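Local structure of GTPase subunit of restriction endonuclease (Thermococcus gammatolerans, 6P0F) at residues Glu18-Glu22 with Thr23-Gly27; His136-Asn139 with Glu140-Lys144; Ala155-Val158 with Lys159-Arg162. The protein probably recognises and binds target DNA through an N-terminal YTH-type domain, as the GTPase subunit of an McrBC-type restriction endonuclease. All blocks are in the same frame, centred on the assembly; numbering follows the deposited sequence.

Interaction 1: residues Glu18-Glu22 with Thr23-Gly27; sequences ENFEE and TILKG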
ATOM      1  N   GLU A  18      12.304   2.541  -3.456  1.00 20.96           N
ATOM      2  CA  GLU A  18      12.979   3.400  -2.485  1.00 22.22           C
ATOM      3  C   GLU A  18      11.965   4.138  -1.613  1.00 18.95           C
ATOM      4  O   GLU A  18      12.116   4.213  -0.387  1.00 19.50           O
ATOM      5  CB  GLU A  18      13.892   4.396  -3.208  1.00 26.40           C
ATOM      6  CG  GLU A  18      14.960   3.701  -4.044  1.00 34.11           C
ATOM      7  CD  GLU A  18      15.917   2.894  -3.183  1.00 40.54           C
ATOM      8  OE1 GLU A  18      15.845   1.655  -3.201  1.00 43.97           O
ATOM      9  OE2 GLU A  18      16.734   3.496  -2.459  1.00 48.08           O
ATOM     10  N   ASN A  19      10.912   4.679  -2.233  1.00 19.02           N
ATOM     11  CA  ASN A  19       9.896   5.398  -1.468  1.00 20.56           C
ATOM     12  C   ASN A  19       9.149   4.457  -0.525  1.00 17.49           C
ATOM     13  O   ASN A  19       8.855   4.815   0.621  1.00 17.26           O
ATOM     14  CB  ASN A  19       8.913   6.061  -2.434  1.00 19.63           C
ATOM     15  CG  ASN A  19       9.540   7.229  -3.201  1.00 23.90           C
ATOM     16  OD1 ASN A  19      10.661   7.615  -2.927  1.00 24.66           O
ATOM     17  ND2 ASN A  19       8.809   7.772  -4.147  1.00 25.49           N
ATOM     18  N   PHE A  20       8.834   3.260  -1.002  1.00 17.10           N
ATOM     19  CA  PHE A  20       8.145   2.241  -0.198  1.00 18.14           C
ATOM     20  C   PHE A  20       8.982   1.798   0.993  1.00 19.30           C
ATOM     21  O   PHE A  20       8.472   1.647   2.109  1.00 18.32           O
ATOM     22  CB  PHE A  20       7.836   1.064  -1.115  1.00 18.84           C
ATOM     23  CG  PHE A  20       7.117  -0.066  -0.477  1.00 17.72           C
ATOM     24  CD1 PHE A  20       5.765   0.030  -0.198  1.00 18.96           C
ATOM     25  CD2 PHE A  20       7.777  -1.266  -0.193  1.00 19.14           C
ATOM     26  CE1 PHE A  20       5.085  -1.060   0.375  1.00 19.36           C
ATOM     27  CE2 PHE A  20       7.092  -2.349   0.352  1.00 21.57           C
ATOM     28  CZ  PHE A  20       5.755  -2.230   0.633  1.00 19.24           C
ATOM     29  N   GLU A  21      10.269   1.561   0.765  1.00 18.43           N
ATOM     30  CA  GLU A  21      11.158   1.228   1.865  1.00 19.65           C
ATOM     31  C   GLU A  21      11.162   2.333   2.912  1.00 18.52           C
ATOM     32  O   GLU A  21      11.148   2.059   4.113  1.00 19.74           O
ATOM     33  CB  GLU A  21      12.565   0.985   1.310  1.00 20.99           C
ATOM     34  CG  GLU A  21      13.588   0.587   2.355  1.00 27.41           C
ATOM     35  CD  GLU A  21      14.945   0.282   1.719  1.00 33.33           C
ATOM     36  OE1 GLU A  21      15.450   1.154   0.986  1.00 32.21           O
ATOM     37  OE2 GLU A  21      15.468  -0.838   1.914  1.00 36.08           O
ATOM     38  N   GLU A  22      11.130   3.589   2.468  1.00 17.51           N
ATOM     39  CA  GLU A  22      11.223   4.692   3.401  1.00 18.38           C
ATOM     40  C   GLU A  22      10.007   4.770   4.320  1.00 19.12           C
ATOM     41  O   GLU A  22      10.152   4.913   5.537  1.00 19.46           O
ATOM     42  CB  GLU A  22      11.411   6.005   2.651  1.00 21.64           C
ATOM     43  CG  GLU A  22      11.526   7.180   3.587  1.00 24.75           C
ATOM     44  CD  GLU A  22      12.920   7.274   4.252  1.00 26.92           C
ATOM     45  OE1 GLU A  22      12.986   7.712   5.412  1.00 35.92           O
ATOM     46  OE2 GLU A  22      13.923   6.933   3.566  1.00 35.71           O
ATOM     47  N   THR A  23       8.797   4.734   3.763  1.00 16.83           N
ATOM     48  CA  THR A  23       7.636   5.051   4.562  1.00 16.63           C
ATOM     49  C   THR A  23       6.720   3.887   4.886  1.00 17.10           C
ATOM     50  O   THR A  23       5.857   4.069   5.738  1.00 17.05           O
ATOM     51  CB  THR A  23       6.789   6.152   3.909  1.00 17.90           C
ATOM     52  OG1 THR A  23       6.346   5.751   2.619  1.00 16.91           O
ATOM     53  CG2 THR A  23       7.612   7.452   3.782  1.00 20.74           C
ATOM     54  N   ILE A  24       6.882   2.722   4.257  1.00 15.43           N
ATOM     55  CA  ILE A  24       6.125   1.524   4.624  1.00 17.39           C
ATOM     56  C   ILE A  24       6.990   0.508   5.348  1.00 17.89           C
ATOM     57  O   ILE A  24       6.549  -0.101   6.327  1.00 18.92           O
ATOM     58  CB  ILE A  24       5.443   0.891   3.392  1.00 17.68           C
ATOM     59  CG1 ILE A  24       4.356   1.826   2.859  1.00 21.19           C
ATOM     60  CG2 ILE A  24       4.858  -0.466   3.734  1.00 18.00           C
ATOM     61  CD1 ILE A  24       3.175   1.981   3.807  1.00 20.02           C
ATOM     62  N   LEU A  25       8.203   0.260   4.878  1.00 17.80           N
ATOM     63  CA  LEU A  25       9.010  -0.751   5.543  1.00 19.04           C
ATOM     64  C   LEU A  25       9.714  -0.196   6.767  1.00 20.95           C
ATOM     65  O   LEU A  25       9.658  -0.796   7.839  1.00 22.90           O
ATOM     66  CB  LEU A  25      10.000  -1.374   4.561  1.00 20.75           C
ATOM     67  CG  LEU A  25       9.442  -2.058   3.301  1.00 19.79           C
ATOM     68  CD1 LEU A  25      10.538  -2.691   2.496  1.00 24.22           C
ATOM     69  CD2 LEU A  25       8.411  -3.090   3.736  1.00 22.69           C
ATOM     70  N   LYS A  26      10.326   0.978   6.657  1.00 18.36           N
ATOM     71  CA  LYS A  26      10.960   1.630   7.787  1.00 21.16           C
ATOM     72  C   LYS A  26       9.961   2.461   8.575  1.00 20.69           C
ATOM     73  O   LYS A  26       9.797   2.258   9.782  1.00 22.67           O
ATOM     74  CB  LYS A  26      12.113   2.495   7.280  1.00 20.45           C
ATOM     75  CG  LYS A  26      12.885   3.145   8.350  1.00 24.11           C
ATOM     76  CD  LYS A  26      14.100   3.942   7.815  1.00 25.46           C
ATOM     77  CE  LYS A  26      13.734   5.002   6.757  1.00 26.89           C
ATOM     78  NZ  LYS A  26      12.807   6.100   7.258  1.00 25.50           N
ATOM     79  N   GLY A  27       9.224   3.326   7.880  1.00 18.39           N
ATOM     80  CA  GLY A  27       8.363   4.279   8.540  1.00 17.71           C
ATOM     81  C   GLY A  27       9.139   5.521   8.921  1.00 20.60           C
ATOM     82  O   GLY A  27      10.370   5.591   8.814  1.00 19.55           O
TER

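Interaction 2: residues His136-Asn139 with Glu140-Lys144; sequences HSIN and EINSK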
ATOM      1  N   HIS A 136       4.057 -15.855   1.984  1.00 33.03           N
ATOM      2  CA  HIS A 136       3.879 -16.364   0.638  1.00 30.94           C
ATOM      3  C   HIS A 136       4.439 -15.446  -0.431  1.00 35.23           C
ATOM      4  O   HIS A 136       4.522 -14.228  -0.251  1.00 36.38           O
ATOM      5  CB  HIS A 136       2.398 -16.554   0.385  1.00 33.96           C
ATOM      6  CG  HIS A 136       1.708 -17.343   1.439  1.00 41.94           C
ATOM      7  ND1 HIS A 136       1.703 -18.719   1.437  1.00 47.30           N
ATOM      8  CD2 HIS A 136       1.020 -16.960   2.542  1.00 43.39           C
ATOM      9  CE1 HIS A 136       1.028 -19.153   2.486  1.00 44.04           C
ATOM     10  NE2 HIS A 136       0.590 -18.107   3.163  1.00 47.49           N
ATOM     11  N   SER A 137       4.796 -16.063  -1.564  1.00 30.96           N
ATOM     12  CA  SER A 137       5.202 -15.386  -2.783  1.00 31.62           C
ATOM     13  C   SER A 137       4.033 -14.657  -3.439  1.00 25.48           C
ATOM     14  O   SER A 137       2.857 -14.934  -3.169  1.00 25.59           O
ATOM     15  CB  SER A 137       5.707 -16.422  -3.788  1.00 34.72           C
ATOM     16  OG  SER A 137       4.674 -17.405  -3.969  1.00 32.01           O
ATOM     17  N   ILE A 138       4.369 -13.786  -4.392  1.00 25.94           N
ATOM     18  CA  ILE A 138       3.331 -13.226  -5.250  1.00 22.74           C
ATOM     19  C   ILE A 138       2.577 -14.357  -5.942  1.00 21.42           C
ATOM     20  O   ILE A 138       1.350 -14.315  -6.084  1.00 21.46           O
ATOM     21  CB  ILE A 138       3.941 -12.235  -6.262  1.00 22.35           C
ATOM     22  CG1 ILE A 138       4.336 -10.928  -5.578  1.00 22.94           C
ATOM     23  CG2 ILE A 138       2.945 -11.930  -7.396  1.00 22.93           C
ATOM     24  CD1 ILE A 138       5.058  -9.928  -6.462  1.00 23.37           C
ATOM     25  N   ASN A 139       3.294 -15.373  -6.415  1.00 24.75           N
ATOM     26  CA  ASN A 139       2.596 -16.379  -7.210  1.00 25.08           C
ATOM     27  C   ASN A 139       1.671 -17.231  -6.350  1.00 23.53           C
ATOM     28  O   ASN A 139       0.576 -17.592  -6.804  1.00 24.00           O
ATOM     29  CB  ASN A 139       3.579 -17.234  -8.004  1.00 29.17           C
ATOM     30  CG  ASN A 139       4.786 -17.611  -7.229  1.00 32.44           C
ATOM     31  OD1 ASN A 139       5.619 -16.758  -6.892  1.00 37.40           O
ATOM     32  ND2 ASN A 139       4.903 -18.898  -6.928  1.00 44.20           N
ATOM     33  N   GLU A 140       2.037 -17.495  -5.082  1.00 24.41           N
ATOM     34  CA  GLU A 140       1.138 -18.248  -4.210  1.00 24.19           C
ATOM     35  C   GLU A 140      -0.098 -17.424  -3.850  1.00 25.37           C
ATOM     36  O   GLU A 140      -1.217 -17.947  -3.814  1.00 22.79           O
ATOM     37  CB  GLU A 140       1.860 -18.683  -2.928  1.00 32.53           C
ATOM     38  CG  GLU A 140       2.998 -19.690  -3.074  1.00 40.20           C
ATOM     39  CD  GLU A 140       3.857 -19.821  -1.782  1.00 50.61           C
ATOM     40  OE1 GLU A 140       4.490 -18.818  -1.358  1.00 46.24           O
ATOM     41  OE2 GLU A 140       3.898 -20.922  -1.181  1.00 57.60           O
ATOM     42  N   ILE A 141       0.081 -16.135  -3.542  1.00 23.10           N
ATOM     43  CA  ILE A 141      -1.074 -15.289  -3.244  1.00 20.52           C
ATOM     44  C   ILE A 141      -1.960 -15.144  -4.484  1.00 20.76           C
ATOM     45  O   ILE A 141      -3.193 -15.218  -4.399  1.00 20.16           O
ATOM     46  CB  ILE A 141      -0.622 -13.914  -2.717  1.00 21.32           C
ATOM     47  CG1 ILE A 141       0.116 -14.093  -1.390  1.00 27.65           C
ATOM     48  CG2 ILE A 141      -1.813 -12.991  -2.573  1.00 22.47           C
ATOM     49  CD1 ILE A 141      -0.715 -14.770  -0.298  1.00 30.17           C
ATOM     50  N   ASN A 142      -1.359 -14.891  -5.648  1.00 19.22           N
ATOM     51  CA  ASN A 142      -2.165 -14.806  -6.866  1.00 17.72           C
ATOM     52  C   ASN A 142      -2.953 -16.089  -7.090  1.00 20.75           C
ATOM     53  O   ASN A 142      -4.138 -16.050  -7.439  1.00 20.23           O
ATOM     54  CB  ASN A 142      -1.283 -14.521  -8.086  1.00 19.82           C
ATOM     55  CG  ASN A 142      -1.019 -13.030  -8.272  1.00 17.35           C
ATOM     56  OD1 ASN A 142      -1.851 -12.182  -7.944  1.00 20.51           O
ATOM     57  ND2 ASN A 142       0.120 -12.714  -8.884  1.00 20.39           N
ATOM     58  N   SER A 143      -2.303 -17.232  -6.896  1.00 20.45           N
ATOM     59  CA  SER A 143      -2.970 -18.519  -7.083  1.00 22.24           C
ATOM     60  C   SER A 143      -4.184 -18.638  -6.181  1.00 23.58           C
ATOM     61  O   SER A 143      -5.276 -19.009  -6.635  1.00 24.88           O
ATOM     62  CB  SER A 143      -1.969 -19.639  -6.828  1.00 25.09           C
ATOM     63  OG  SER A 143      -0.998 -19.624  -7.873  1.00 31.71           O
ATOM     64  N   LYS A 144      -4.031 -18.284  -4.901  1.00 23.49           N
ATOM     65  CA  LYS A 144      -5.169 -18.354  -3.995  1.00 24.64           C
ATOM     66  C   LYS A 144      -6.291 -17.425  -4.448  1.00 27.57           C
ATOM     67  O   LYS A 144      -7.476 -17.746  -4.284  1.00 28.35           O
ATOM     68  CB  LYS A 144      -4.724 -18.022  -2.567  1.00 25.10           C
ATOM     69  CG  LYS A 144      -5.698 -18.489  -1.508  1.00 43.69           C
ATOM     70  CD  LYS A 144      -5.960 -20.004  -1.574  1.00 45.93           C
ATOM     71  CE  LYS A 144      -6.517 -20.560  -0.263  1.00 57.40           C
ATOM     72  NZ  LYS A 144      -6.389 -22.053  -0.188  1.00 55.98           N
TER

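Interaction 3: residues Ala155-Val158 with Lys159-Arg162; sequences AGYV and KPER. With SO4 (sulfate ion), chain C.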
ATOM      1  N   ALA A 155      -1.925  -0.878  -9.835  1.00 24.10           N
ATOM      2  CA  ALA A 155      -2.968  -0.711  -8.837  1.00 23.42           C
ATOM      3  C   ALA A 155      -4.172  -1.521  -9.280  1.00 27.61           C
ATOM      4  O   ALA A 155      -4.711  -1.275 -10.365  1.00 30.68           O
ATOM      5  CB  ALA A 155      -3.349   0.754  -8.666  1.00 27.16           C
ATOM      6  N   GLY A 156      -4.583  -2.472  -8.456  1.00 21.59           N
ATOM      7  CA  GLY A 156      -5.711  -3.331  -8.775  1.00 23.86           C
ATOM      8  C   GLY A 156      -6.744  -3.365  -7.668  1.00 27.97           C
ATOM      9  O   GLY A 156      -6.442  -3.147  -6.492  1.00 25.50           O
ATOM     10  N   TYR A 157      -7.984  -3.630  -8.069  1.00 25.11           N
ATOM     11  CA  TYR A 157      -9.104  -3.810  -7.160  1.00 24.16           C
ATOM     12  C   TYR A 157      -9.512  -5.273  -7.201  1.00 27.23           C
ATOM     13  O   TYR A 157      -9.699  -5.834  -8.295  1.00 25.96           O
ATOM     14  CB  TYR A 157     -10.283  -2.918  -7.558  1.00 27.33           C
ATOM     15  CG  TYR A 157     -11.575  -3.246  -6.840  1.00 29.29           C
ATOM     16  CD1 TYR A 157     -11.737  -2.956  -5.488  1.00 29.94           C
ATOM     17  CD2 TYR A 157     -12.640  -3.835  -7.506  1.00 28.00           C
ATOM     18  CE1 TYR A 157     -12.909  -3.243  -4.823  1.00 35.46           C
ATOM     19  CE2 TYR A 157     -13.829  -4.119  -6.846  1.00 30.44           C
ATOM     20  CZ  TYR A 157     -13.955  -3.825  -5.510  1.00 34.74           C
ATOM     21  OH  TYR A 157     -15.121  -4.102  -4.836  1.00 40.28           O
ATOM     22  N   VAL A 158      -9.608  -5.909  -6.039  1.00 21.89           N
ATOM     23  CA  VAL A 158      -9.958  -7.323  -5.977  1.00 23.08           C
ATOM     24  C   VAL A 158     -11.477  -7.410  -5.821  1.00 27.87           C
ATOM     25  O   VAL A 158     -12.042  -7.016  -4.793  1.00 26.90           O
ATOM     26  CB  VAL A 158      -9.221  -8.059  -4.854  1.00 23.50           C
ATOM     27  CG1 VAL A 158      -9.565  -9.546  -4.862  1.00 27.55           C
ATOM     28  CG2 VAL A 158      -7.709  -7.881  -5.038  1.00 25.08           C
ATOM     29  N   LYS A 159     -12.143  -7.924  -6.851  1.00 29.68           N
ATOM     30  CA  LYS A 159     -13.590  -7.961  -6.815  1.00 33.58           C
ATOM     31  C   LYS A 159     -14.066  -8.828  -5.660  1.00 28.57           C
ATOM     32  O   LYS A 159     -13.411  -9.806  -5.276  1.00 27.22           O
ATOM     33  CB  LYS A 159     -14.140  -8.467  -8.151  1.00 35.02           C
ATOM     34  CG  LYS A 159     -13.871  -7.479  -9.266  1.00 40.57           C
ATOM     35  CD  LYS A 159     -14.812  -7.638 -10.453  1.00 49.17           C
ATOM     36  CE  LYS A 159     -14.406  -6.685 -11.576  1.00 54.13           C
ATOM     37  NZ  LYS A 159     -15.407  -6.700 -12.683  1.00 62.25           N
ATOM     38  N   PRO A 160     -15.228  -8.496  -5.096  1.00 34.08           N
ATOM     39  CA  PRO A 160     -15.747  -9.253  -3.943  1.00 36.28           C
ATOM     40  C   PRO A 160     -15.789 -10.766  -4.127  1.00 33.45           C
ATOM     41  O   PRO A 160     -15.488 -11.518  -3.188  1.00 33.80           O
ATOM     42  CB  PRO A 160     -17.170  -8.692  -3.781  1.00 40.36           C
ATOM     43  CG  PRO A 160     -17.169  -7.375  -4.443  1.00 39.07           C
ATOM     44  CD  PRO A 160     -16.092  -7.368  -5.489  1.00 32.22           C
ATOM     45  N   GLU A 161     -16.153 -11.239  -5.321  1.00 35.08           N
ATOM     46  CA  GLU A 161     -16.281 -12.677  -5.517  1.00 35.74           C
ATOM     47  C   GLU A 161     -14.937 -13.378  -5.374  1.00 33.59           C
ATOM     48  O   GLU A 161     -14.890 -14.559  -4.994  1.00 35.19           O
ATOM     49  CB  GLU A 161     -16.937 -12.939  -6.872  1.00 37.79           C
ATOM     50  CG  GLU A 161     -16.297 -12.227  -8.051  1.00 47.77           C
ATOM     51  CD  GLU A 161     -16.885 -10.847  -8.337  1.00 55.61           C
ATOM     52  OE1 GLU A 161     -17.444 -10.226  -7.400  1.00 43.97           O
ATOM     53  OE2 GLU A 161     -16.765 -10.383  -9.501  1.00 58.11           O
ATOM     54  N   ARG A 162     -13.835 -12.662  -5.629  1.00 29.69           N
ATOM     55  CA  ARG A 162     -12.518 -13.202  -5.338  1.00 26.75           C
ATOM     56  C   ARG A 162     -12.073 -12.940  -3.911  1.00 30.25           C
ATOM     57  O   ARG A 162     -11.437 -13.801  -3.289  1.00 29.08           O
ATOM     58  CB  ARG A 162     -11.436 -12.563  -6.200  1.00 26.73           C
ATOM     59  CG  ARG A 162     -11.503 -12.749  -7.556  1.00 32.29           C
ATOM     60  CD  ARG A 162     -10.261 -12.103  -8.111  1.00 29.16           C
ATOM     61  NE  ARG A 162     -10.484 -12.077  -9.508  1.00 26.39           N
ATOM     62  CZ  ARG A 162     -10.140 -13.063 -10.319  1.00 28.48           C
ATOM     63  NH1 ARG A 162      -9.534 -14.137  -9.829  1.00 22.43           N
ATOM     64  NH2 ARG A 162     -10.397 -12.955 -11.594  1.00 30.24           N
TER
HETATM   65  S   SO4 C 202     -11.859  -9.490 -12.297  1.00 55.98           S
HETATM   66  O1  SO4 C 202     -11.256  -8.391 -11.519  1.00 49.32           O
HETATM   67  O2  SO4 C 202     -11.606 -10.718 -11.561  1.00 55.14           O
HETATM   68  O3  SO4 C 202     -13.301  -9.287 -12.490  1.00 57.30           O
HETATM   69  O4  SO4 C 202     -11.311  -9.568 -13.631  1.00 60.07           O

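Interaction 1: residues Glu18-Glu22 with Thr23-Gly27
Phe20 meets Ile24 and Leu25 twice over, through its ring and through its backbone carbonyl. Phe20 O accepts two amides: Ile24 N at 2.9 Å, four residues on, and Leu25 N at 3.1 Å, five residues on and in the carbonyl plane. The helix widens at this doubly gripped oxygen. Before it, Thr23 N bonds to Asn19 O in the usual alpha pattern; after it, Lys26 N reaches back five residues to Glu21 O at 2.9 Å, and Gly27 N makes only a weak, bent bond to Glu22 O. These pi-type turns end at Gly27, where phi becomes positive (85°).

On the inner side, Phe20 CG stands anti to the backbone N (chi1 -179°), which carries the ring out from the helix, one face turned toward the next turn. Ile24 CB sits over that face, 4.0 Å from the centroid, a CH-pi contact, while Leu25 CD2 approaches the ring obliquely, 3.7 Å from CE2. Phe73 meets the same ring from strand 70-76.

Other polar groups look outward from the segments: Asn19 OD1 takes the amide of Arg116, and Thr23 OG1 bonds to Phe52 O and Trp115 NE1. On the outer side Glu22 and Lys26 run side by side in a salt bridge, with OE1 of Glu22 modelled 2.5 Å from NZ of Lys26, a length too short to take literally. Lys26, bent at its last two torsions, also donates from NZ to Gly27 O at 2.9 Å. The ammonium thus ties carboxylate and helix terminus together, and the positive charge probably offsets the carbonyls gathered at that end.

Interaction 2: residues His136-Asn139 with Glu140-Lys144
His136 lays its CB and the adjoining ring carbon against the tip of Ile141, whose CD1 is 3.7 Å from His136 CB; the two side chains cross at about a right angle. The carboxylate of Glu140 comes to the edge of the same imidazole, with OE1 near the ring plane and the two flat groups turned 68° against each other.

OE1 has its main partners on Ser137. Ser137 N points almost straight at it (2.8 Å, N-H...O 169°) and uses the anti lone pair, away from OE2. Ser137 OG adds a second bond at 3.0 Å, again on the anti side but tilted out of the carboxylate plane. In return Ser137 OG accepts Glu140 N at 2.9 Å. With OG set between the backbone N and the carbonyl carbon (chi1 55°), the hydroxyl faces into the first turn, where it donates to the carboxylate and accepts from the amide at once.

One turn further, Asn139 O is held from opposite faces of its plane by Ser143 N at 2.9 Å and Ser143 OG at 2.8 Å. Asn142 lies alongside Ile138, its ND2 3.3 Å from Ile138 CG2. The amide end of Asn142 is engaged outside the helix, OD1 by Tyr74 OH and ND2 by the carbonyls of Pro149 and Tyr151, while Ile138 and Ile141 rest on Tyr74 and Val92 of the central sheet.

The reciprocal bonds between Ser137 at the N-cap and Glu140 three residues later constitute a capping box at the start of helix 138-145, with His136 and Ile141 at the positions of a hydrophobic staple.

Interaction 3: residues Ala155-Val158 with Lys159-Arg162
Sulfate O2 is gripped by two nitrogens of Arg162, NE at 2.7 Å and NH2 at 2.5 Å, the latter short for a bond of its kind. Both come from one edge of the guanidinium, with the sulfur also in its plane, but the two N-H groups converge on a single oxygen, so neither bond is straight (138° and 146°). NH1 turns the other way, bonding to Leu145 O, at the last residue of helix 138-145, and more weakly to Gly146 O just after it, and this fixes the rotation of the group. Lys159 runs its extended chain past the other side of the anion, with CD and CE nearest it (CE 3.0 Å from sulfate O3) and NZ a little farther. The ion probably comes from the crystallisation liquor, and a MES molecule lies about 5 Å from the Arg162 side chain; two basic side chains nevertheless meet here around an anion.

The apolar part of Arg162 packs back on the strand, its CB 3.8 Å from Val158 CG1. Val158 faces Leu5 and Ile7 of strand 5-11, while its backbone pairs with Leu5. On the more exposed flank, Tyr157 CG is anti to the backbone N (chi1 168°), and the ring swings forward over the chain that follows. One face lies over Lys159 N, CE2 is 3.8 Å from Lys159 CA, and the phenol OH reaches Pro160 CD at 3.5 Å.

Arg162 N bonds to Lys159 O at 2.9 Å, closing the first turn. A residue at the N-cap followed by proline, which has no amide hydrogen, is a common helix start; here it marks the junction between strand 155-158 and the C-terminal helix 160-174.

All three contacts join neighbouring parts of the chain, but they differ in where they stand. Interaction 1 closes helix 15-26 at its C-terminal end and is partly buried, with an aromatic and aliphatic side against the sheet. Interaction 2, also partly buried, opens helix 138-145 and relies on polar reciprocity, whereas interaction 3 is a surface contact that opens helix 160-174 with ring, aliphatic and anion contacts. Interactions 1 and 3 lie on opposite sides of the chain's centre, their own centres about 25 Å apart. Interactions 2 and 3 come closest, about 6 Å between nearest atoms, with Arg162 bridging toward the end of helix 138-145.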